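PDB 3ACD: hypoxanthine-guanine phosphoribosyltransferase from Thermus thermophilus, which probably catalyses the magnesium-dependent transfer of a phosphoribosyl group from 5-phospho-alpha-D-ribose 1-diphosphate to hypoxanthine or guanine, giving IMP or GMP in purine salvage. Local coordinates for residues A[34-48]-A[89-103]. Residues are numbered along the deposited sequence; the frame is centred on the assembly and turned at random.
Sequences YQGKTPHLICVLNGA and LRLPIHGRDVIVVED. With IMP (inosinic acid), chain B.
Strands 40-45 and 97-102 pair in the parallel sheet at the core of this type I phosphoribosyltransferase fold. Five backbone hydrogen bonds join them, from His-40 N to Asp-97 O through to Val-44 N to Val-101 O. On one face Ile-99 CD1 sits over the Tyr-34 ring, 3.9 Å from its centroid, a CH-pi contact. Ile-42 CD1 packs on Val-98 CG1 on the other face, where Leu-114 of helix 109-119 covers Val-44 and Val-100. At the N-terminal end Arg-96 bends back at chi2 and chi3 (-61° and -60°). This lays its guanidinium face against His-40 CB. Its NH2 gives a straight bond to Thr-38 O (3.0 Å), in the guanidinium plane but above the carbonyl plane, and also bonds Thr-64 OG1. Water 2 bridges Arg-96 NE and Thr-38 O. A leucine at Arg-96 has no guanidinium, and would probably leave Thr-38 O less firmly held and His-40 CB less covered. Lys-37 NZ forms a salt bridge with Asp-97 OD2 (3.5 Å); Asp-97 OD1 is held by Ser-125. The C-terminal end reaches the nucleotide: the Asp-103 carboxylate grips both ribose hydroxyls, IMP O3' on OD1 (2.7 Å) and IMP O2' on OD2 (2.9 Å).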
loop_
_atom_site.group_PDB
_atom_site.type_symbol
_atom_site.label_atom_id
_atom_site.label_comp_id
_atom_site.label_asym_id
_atom_site.label_seq_id
_atom_site.Cartn_x
_atom_site.Cartn_y
_atom_site.Cartn_z
ATOM N N TYR A 34 0.766 8.535 20.581
ATOM C CA TYR A 34 1.954 7.693 20.665
ATOM C C TYR A 34 3.271 8.438 20.815
ATOM O O TYR A 34 4.331 7.908 20.480
ATOM C CB TYR A 34 2.025 6.777 19.441
ATOM C CG TYR A 34 0.992 5.676 19.463
ATOM C CD1 TYR A 34 1.348 4.372 19.798
ATOM C CD2 TYR A 34 -0.347 5.946 19.185
ATOM C CE1 TYR A 34 0.399 3.362 19.852
ATOM C CE2 TYR A 34 -1.306 4.945 19.240
ATOM C CZ TYR A 34 -0.926 3.655 19.573
ATOM O OH TYR A 34 -1.870 2.659 19.632
ATOM N N GLN A 35 3.213 9.665 21.319
ATOM C CA GLN A 35 4.435 10.435 21.511
ATOM C C GLN A 35 5.376 9.635 22.410
ATOM O O GLN A 35 4.946 9.047 23.404
ATOM C CB GLN A 35 4.115 11.790 22.148
ATOM C CG GLN A 35 3.377 11.702 23.474
ATOM C CD GLN A 35 2.974 13.064 24.011
ATOM O OE1 GLN A 35 3.823 13.923 24.258
ATOM N NE2 GLN A 35 1.673 13.269 24.192
ATOM N N GLY A 36 6.652 9.597 22.039
ATOM C CA GLY A 36 7.638 8.874 22.821
ATOM C C GLY A 36 7.613 7.370 22.612
ATOM O O GLY A 36 8.375 6.640 23.245
ATOM N N LYS A 37 6.740 6.907 21.721
ATOM C CA LYS A 37 6.617 5.482 21.441
ATOM C C LYS A 37 7.028 5.184 20.003
ATOM O O LYS A 37 7.230 6.095 19.207
ATOM C CB LYS A 37 5.169 5.033 21.663
ATOM C CG LYS A 37 4.555 5.549 22.955
ATOM C CD LYS A 37 5.248 4.975 24.177
ATOM C CE LYS A 37 4.775 3.562 24.458
ATOM N NZ LYS A 37 3.332 3.556 24.824
ATOM N N THR A 38 7.167 3.900 19.685
ATOM C CA THR A 38 7.534 3.469 18.339
ATOM C C THR A 38 6.521 2.398 17.962
ATOM O O THR A 38 6.753 1.203 18.149
ATOM C CB THR A 38 8.959 2.872 18.298
ATOM O OG1 THR A 38 8.994 1.649 19.042
ATOM C CG2 THR A 38 9.955 3.843 18.897
ATOM N N PRO A 39 5.369 2.820 17.428
ATOM C CA PRO A 39 4.332 1.866 17.046
ATOM C C PRO A 39 4.694 0.963 15.880
ATOM O O PRO A 39 5.606 1.248 15.100
ATOM C CB PRO A 39 3.141 2.766 16.739
ATOM C CG PRO A 39 3.790 3.969 16.164
ATOM C CD PRO A 39 4.968 4.197 17.086
ATOM N N HIS A 40 3.969 -0.142 15.796
ATOM C CA HIS A 40 4.135 -1.119 14.737
ATOM C C HIS A 40 2.770 -1.207 14.072
ATOM O O HIS A 40 1.819 -1.716 14.666
ATOM C CB HIS A 40 4.519 -2.475 15.332
ATOM C CG HIS A 40 4.698 -3.552 14.309
ATOM N ND1 HIS A 40 5.610 -3.459 13.281
ATOM C CD2 HIS A 40 4.087 -4.752 14.164
ATOM C CE1 HIS A 40 5.553 -4.554 12.545
ATOM N NE2 HIS A 40 4.636 -5.354 13.059
ATOM N N LEU A 41 2.668 -0.698 12.851
ATOM C CA LEU A 41 1.399 -0.717 12.133
ATOM C C LEU A 41 1.265 -1.934 11.226
ATOM O O LEU A 41 2.126 -2.203 10.392
ATOM C CB LEU A 41 1.231 0.562 11.304
ATOM C CG LEU A 41 0.961 1.863 12.066
ATOM C CD1 LEU A 41 2.145 2.203 12.955
ATOM C CD2 LEU A 41 0.708 2.988 11.077
ATOM N N ILE A 42 0.175 -2.672 11.403
ATOM C CA ILE A 42 -0.072 -3.859 10.597
ATOM C C ILE A 42 -1.217 -3.606 9.625
ATOM O O ILE A 42 -2.369 -3.445 10.030
ATOM C CB ILE A 42 -0.428 -5.061 11.487
ATOM C CG1 ILE A 42 0.720 -5.328 12.466
ATOM C CG2 ILE A 42 -0.724 -6.285 10.619
ATOM C CD1 ILE A 42 0.467 -6.488 13.410
ATOM N N CYS A 43 -0.881 -3.567 8.341
ATOM C CA CYS A 43 -1.859 -3.336 7.291
ATOM C C CYS A 43 -2.562 -4.628 6.889
ATOM O O CYS A 43 -1.915 -5.612 6.526
ATOM C CB CYS A 43 -1.173 -2.731 6.066
ATOM S SG CYS A 43 -2.251 -2.576 4.616
ATOM N N VAL A 44 -3.889 -4.626 6.966
ATOM C CA VAL A 44 -4.660 -5.797 6.578
ATOM C C VAL A 44 -4.930 -5.718 5.076
ATOM O O VAL A 44 -5.753 -4.924 4.617
ATOM C CB VAL A 44 -6.004 -5.878 7.346
ATOM C CG1 VAL A 44 -6.810 -7.083 6.868
ATOM C CG2 VAL A 44 -5.740 -5.997 8.844
ATOM N N LEU A 45 -4.215 -6.540 4.314
ATOM C CA LEU A 45 -4.357 -6.581 2.858
ATOM C C LEU A 45 -5.634 -7.323 2.465
ATOM O O LEU A 45 -6.119 -8.158 3.225
ATOM C CB LEU A 45 -3.143 -7.284 2.239
ATOM C CG LEU A 45 -1.803 -6.557 2.363
ATOM C CD1 LEU A 45 -0.677 -7.458 1.876
ATOM C CD2 LEU A 45 -1.853 -5.270 1.552
ATOM N N ASN A 46 -6.171 -7.049 1.277
ATOM C CA ASN A 46 -5.610 -6.090 0.320
ATOM C C ASN A 46 -6.227 -4.699 0.447
ATOM O O ASN A 46 -5.589 -3.696 0.124
ATOM C CB ASN A 46 -5.867 -6.567 -1.117
ATOM C CG ASN A 46 -5.080 -7.810 -1.486
ATOM O OD1 ASN A 46 -5.348 -8.441 -2.510
ATOM N ND2 ASN A 46 -4.101 -8.161 -0.671
ATOM N N GLY A 47 -7.470 -4.652 0.912
ATOM C CA GLY A 47 -8.206 -3.400 1.013
ATOM C C GLY A 47 -7.658 -2.174 1.722
ATOM O O GLY A 47 -7.978 -1.050 1.333
ATOM N N ALA A 48 -6.840 -2.357 2.749
ATOM C CA ALA A 48 -6.330 -1.211 3.494
ATOM C C ALA A 48 -5.011 -0.610 3.021
ATOM O O ALA A 48 -4.524 0.341 3.630
ATOM C CB ALA A 48 -6.210 -1.586 4.973
ATOM N N LEU A 89 2.589 -12.817 9.665
ATOM C CA LEU A 89 3.411 -11.696 10.106
ATOM C C LEU A 89 4.885 -12.063 9.965
ATOM O O LEU A 89 5.255 -13.227 10.118
ATOM C CB LEU A 89 3.110 -11.367 11.575
ATOM C CG LEU A 89 1.720 -10.851 11.972
ATOM C CD1 LEU A 89 0.640 -11.841 11.562
ATOM C CD2 LEU A 89 1.684 -10.633 13.475
ATOM N N ARG A 90 5.721 -11.069 9.681
ATOM C CA ARG A 90 7.154 -11.291 9.522
ATOM C C ARG A 90 7.962 -10.684 10.665
ATOM O O ARG A 90 9.020 -11.201 11.026
ATOM C CB ARG A 90 7.635 -10.712 8.190
ATOM C CG ARG A 90 7.130 -11.460 6.969
ATOM C CD ARG A 90 7.533 -10.756 5.683
ATOM N NE ARG A 90 8.979 -10.570 5.587
ATOM C CZ ARG A 90 9.591 -9.980 4.565
ATOM N NH1 ARG A 90 8.886 -9.514 3.542
ATOM N NH2 ARG A 90 10.912 -9.854 4.564
ATOM N N LEU A 91 7.467 -9.586 11.225
ATOM C CA LEU A 91 8.146 -8.912 12.325
ATOM C C LEU A 91 7.498 -9.272 13.657
ATOM O O LEU A 91 6.300 -9.533 13.725
ATOM C CB LEU A 91 8.112 -7.393 12.125
ATOM C CG LEU A 91 9.050 -6.802 11.063
ATOM C CD1 LEU A 91 8.736 -7.380 9.693
ATOM C CD2 LEU A 91 8.900 -5.293 11.048
ATOM N N PRO A 92 8.291 -9.300 14.738
ATOM C CA PRO A 92 7.768 -9.636 16.065
ATOM C C PRO A 92 6.784 -8.589 16.573
ATOM O O PRO A 92 6.954 -7.399 16.314
ATOM C CB PRO A 92 9.027 -9.688 16.934
ATOM C CG PRO A 92 10.120 -10.024 15.957
ATOM C CD PRO A 92 9.757 -9.163 14.772
ATOM N N ILE A 93 5.750 -9.028 17.283
ATOM C CA ILE A 93 4.802 -8.071 17.837
ATOM C C ILE A 93 4.792 -8.153 19.358
ATOM O O ILE A 93 4.180 -7.323 20.027
ATOM C CB ILE A 93 3.368 -8.280 17.311
ATOM C CG1 ILE A 93 2.808 -9.609 17.806
ATOM C CG2 ILE A 93 3.359 -8.207 15.786
ATOM C CD1 ILE A 93 1.323 -9.760 17.531
ATOM N N HIS A 94 5.473 -9.152 19.911
ATOM C CA HIS A 94 5.520 -9.277 21.363
ATOM C C HIS A 94 6.190 -8.040 21.945
ATOM O O HIS A 94 7.267 -7.634 21.502
ATOM C CB HIS A 94 6.287 -10.538 21.783
ATOM C CG HIS A 94 6.399 -10.705 23.267
ATOM N ND1 HIS A 94 7.422 -10.148 24.005
ATOM C CD2 HIS A 94 5.591 -11.328 24.157
ATOM C CE1 HIS A 94 7.239 -10.422 25.285
ATOM N NE2 HIS A 94 6.135 -11.136 25.405
ATOM N N GLY A 95 5.533 -7.426 22.923
ATOM C CA GLY A 95 6.087 -6.242 23.553
ATOM C C GLY A 95 6.002 -4.972 22.725
ATOM O O GLY A 95 6.515 -3.938 23.142
ATOM N N ARG A 96 5.366 -5.035 21.557
ATOM C CA ARG A 96 5.236 -3.849 20.708
ATOM C C ARG A 96 3.872 -3.194 20.897
ATOM O O ARG A 96 2.903 -3.847 21.295
ATOM C CB ARG A 96 5.379 -4.204 19.213
ATOM C CG ARG A 96 6.749 -4.716 18.745
ATOM C CD ARG A 96 7.864 -3.699 18.961
ATOM N NE ARG A 96 7.654 -2.435 18.253
ATOM C CZ ARG A 96 7.835 -2.253 16.946
ATOM N NH1 ARG A 96 8.234 -3.258 16.171
ATOM N NH2 ARG A 96 7.626 -1.055 16.413
ATOM N N ASP A 97 3.809 -1.895 20.621
ATOM C CA ASP A 97 2.552 -1.162 20.689
ATOM C C ASP A 97 2.040 -1.243 19.258
ATOM O O ASP A 97 2.477 -0.504 18.377
ATOM C CB ASP A 97 2.799 0.280 21.123
ATOM C CG ASP A 97 3.239 0.370 22.569
ATOM O OD1 ASP A 97 2.479 -0.096 23.442
ATOM O OD2 ASP A 97 4.339 0.890 22.832
ATOM N N VAL A 98 1.126 -2.180 19.040
ATOM C CA VAL A 98 0.568 -2.448 17.723
ATOM C C VAL A 98 -0.668 -1.644 17.338
ATOM O O VAL A 98 -1.540 -1.369 18.165
ATOM C CB VAL A 98 0.211 -3.951 17.597
ATOM C CG1 VAL A 98 -0.344 -4.251 16.207
ATOM C CG2 VAL A 98 1.446 -4.804 17.880
ATOM N N ILE A 99 -0.726 -1.261 16.066
ATOM C CA ILE A 99 -1.880 -0.550 15.534
ATOM C C ILE A 99 -2.305 -1.306 14.282
ATOM O O ILE A 99 -1.552 -1.385 13.313
ATOM C CB ILE A 99 -1.564 0.908 15.123
ATOM C CG1 ILE A 99 -1.103 1.727 16.334
ATOM C CG2 ILE A 99 -2.821 1.544 14.518
ATOM C CD1 ILE A 99 -0.704 3.158 15.981
ATOM N N VAL A 100 -3.502 -1.881 14.319
ATOM C CA VAL A 100 -4.035 -2.614 13.177
ATOM C C VAL A 100 -4.654 -1.581 12.239
ATOM O O VAL A 100 -5.368 -0.688 12.688
ATOM C CB VAL A 100 -5.136 -3.609 13.612
ATOM C CG1 VAL A 100 -5.712 -4.322 12.391
ATOM C CG2 VAL A 100 -4.564 -4.624 14.599
ATOM N N VAL A 101 -4.367 -1.691 10.946
ATOM C CA VAL A 101 -4.914 -0.756 9.971
ATOM C C VAL A 101 -5.838 -1.527 9.027
ATOM O O VAL A 101 -5.385 -2.324 8.199
ATOM C CB VAL A 101 -3.790 -0.060 9.169
ATOM C CG1 VAL A 101 -4.391 0.929 8.175
ATOM C CG2 VAL A 101 -2.846 0.666 10.127
ATOM N N GLU A 102 -7.136 -1.275 9.173
ATOM C CA GLU A 102 -8.177 -1.939 8.394
ATOM C C GLU A 102 -8.865 -1.008 7.411
ATOM O O GLU A 102 -8.827 0.206 7.572
ATOM C CB GLU A 102 -9.231 -2.510 9.348
ATOM C CG GLU A 102 -8.925 -3.903 9.844
ATOM C CD GLU A 102 -9.307 -4.958 8.834
ATOM O OE1 GLU A 102 -9.312 -4.650 7.625
ATOM O OE2 GLU A 102 -9.595 -6.099 9.250
ATOM N N ASP A 103 -9.501 -1.582 6.393
ATOM C CA ASP A 103 -10.209 -0.771 5.413
ATOM C C ASP A 103 -11.601 -0.421 5.922
ATOM O O ASP A 103 -11.939 0.756 6.069
ATOM C CB ASP A 103 -10.296 -1.480 4.046
ATOM C CG ASP A 103 -10.868 -2.900 4.124
ATOM O OD1 ASP A 103 -11.109 -3.427 5.232
ATOM O OD2 ASP A 103 -11.072 -3.501 3.044
HETATM P P IMP B . -16.177 -8.079 8.445
HETATM O O1P IMP B . -17.601 -8.414 8.228
HETATM O O2P IMP B . -15.416 -9.359 9.039
HETATM O O3P IMP B . -16.070 -6.847 9.479
HETATM O "O5'" IMP B . -15.536 -7.647 7.021
HETATM C "C5'" IMP B . -14.165 -7.942 6.763
HETATM C "C4'" IMP B . -13.763 -7.517 5.349
HETATM O "O4'" IMP B . -14.919 -7.505 4.459
HETATM C "C3'" IMP B . -13.289 -6.045 5.338
HETATM O "O3'" IMP B . -11.933 -5.921 5.770
HETATM C "C2'" IMP B . -13.447 -5.708 3.846
HETATM O "O2'" IMP B . -12.303 -6.127 3.095
HETATM C "C1'" IMP B . -14.693 -6.511 3.437
HETATM N N9 IMP B . -15.849 -5.591 3.317
HETATM C C8 IMP B . -16.893 -5.438 4.200
HETATM N N7 IMP B . -17.723 -4.528 3.761
HETATM C C5 IMP B . -17.264 -4.042 2.589
HETATM C C6 IMP B . -17.721 -3.058 1.653
HETATM O O6 IMP B . -18.750 -2.435 1.853
HETATM N N1 IMP B . -16.965 -2.825 0.529
HETATM C C2 IMP B . -15.800 -3.522 0.298
HETATM N N3 IMP B . -15.371 -4.431 1.147
HETATM C C4 IMP B . -16.055 -4.720 2.289
HETATM O O HOH W 1 -1.006 0.246 20.391
HETATM O O HOH W 2 6.493 -0.664 20.094
HETATM O O HOH W 3 6.443 1.690 21.625
HETATM O O HOH W 4 4.330 -8.060 12.537
HETATM O O HOH W 5 -8.496 -4.926 4.718
HETATM O O HOH W 6 -9.365 -6.235 2.586
#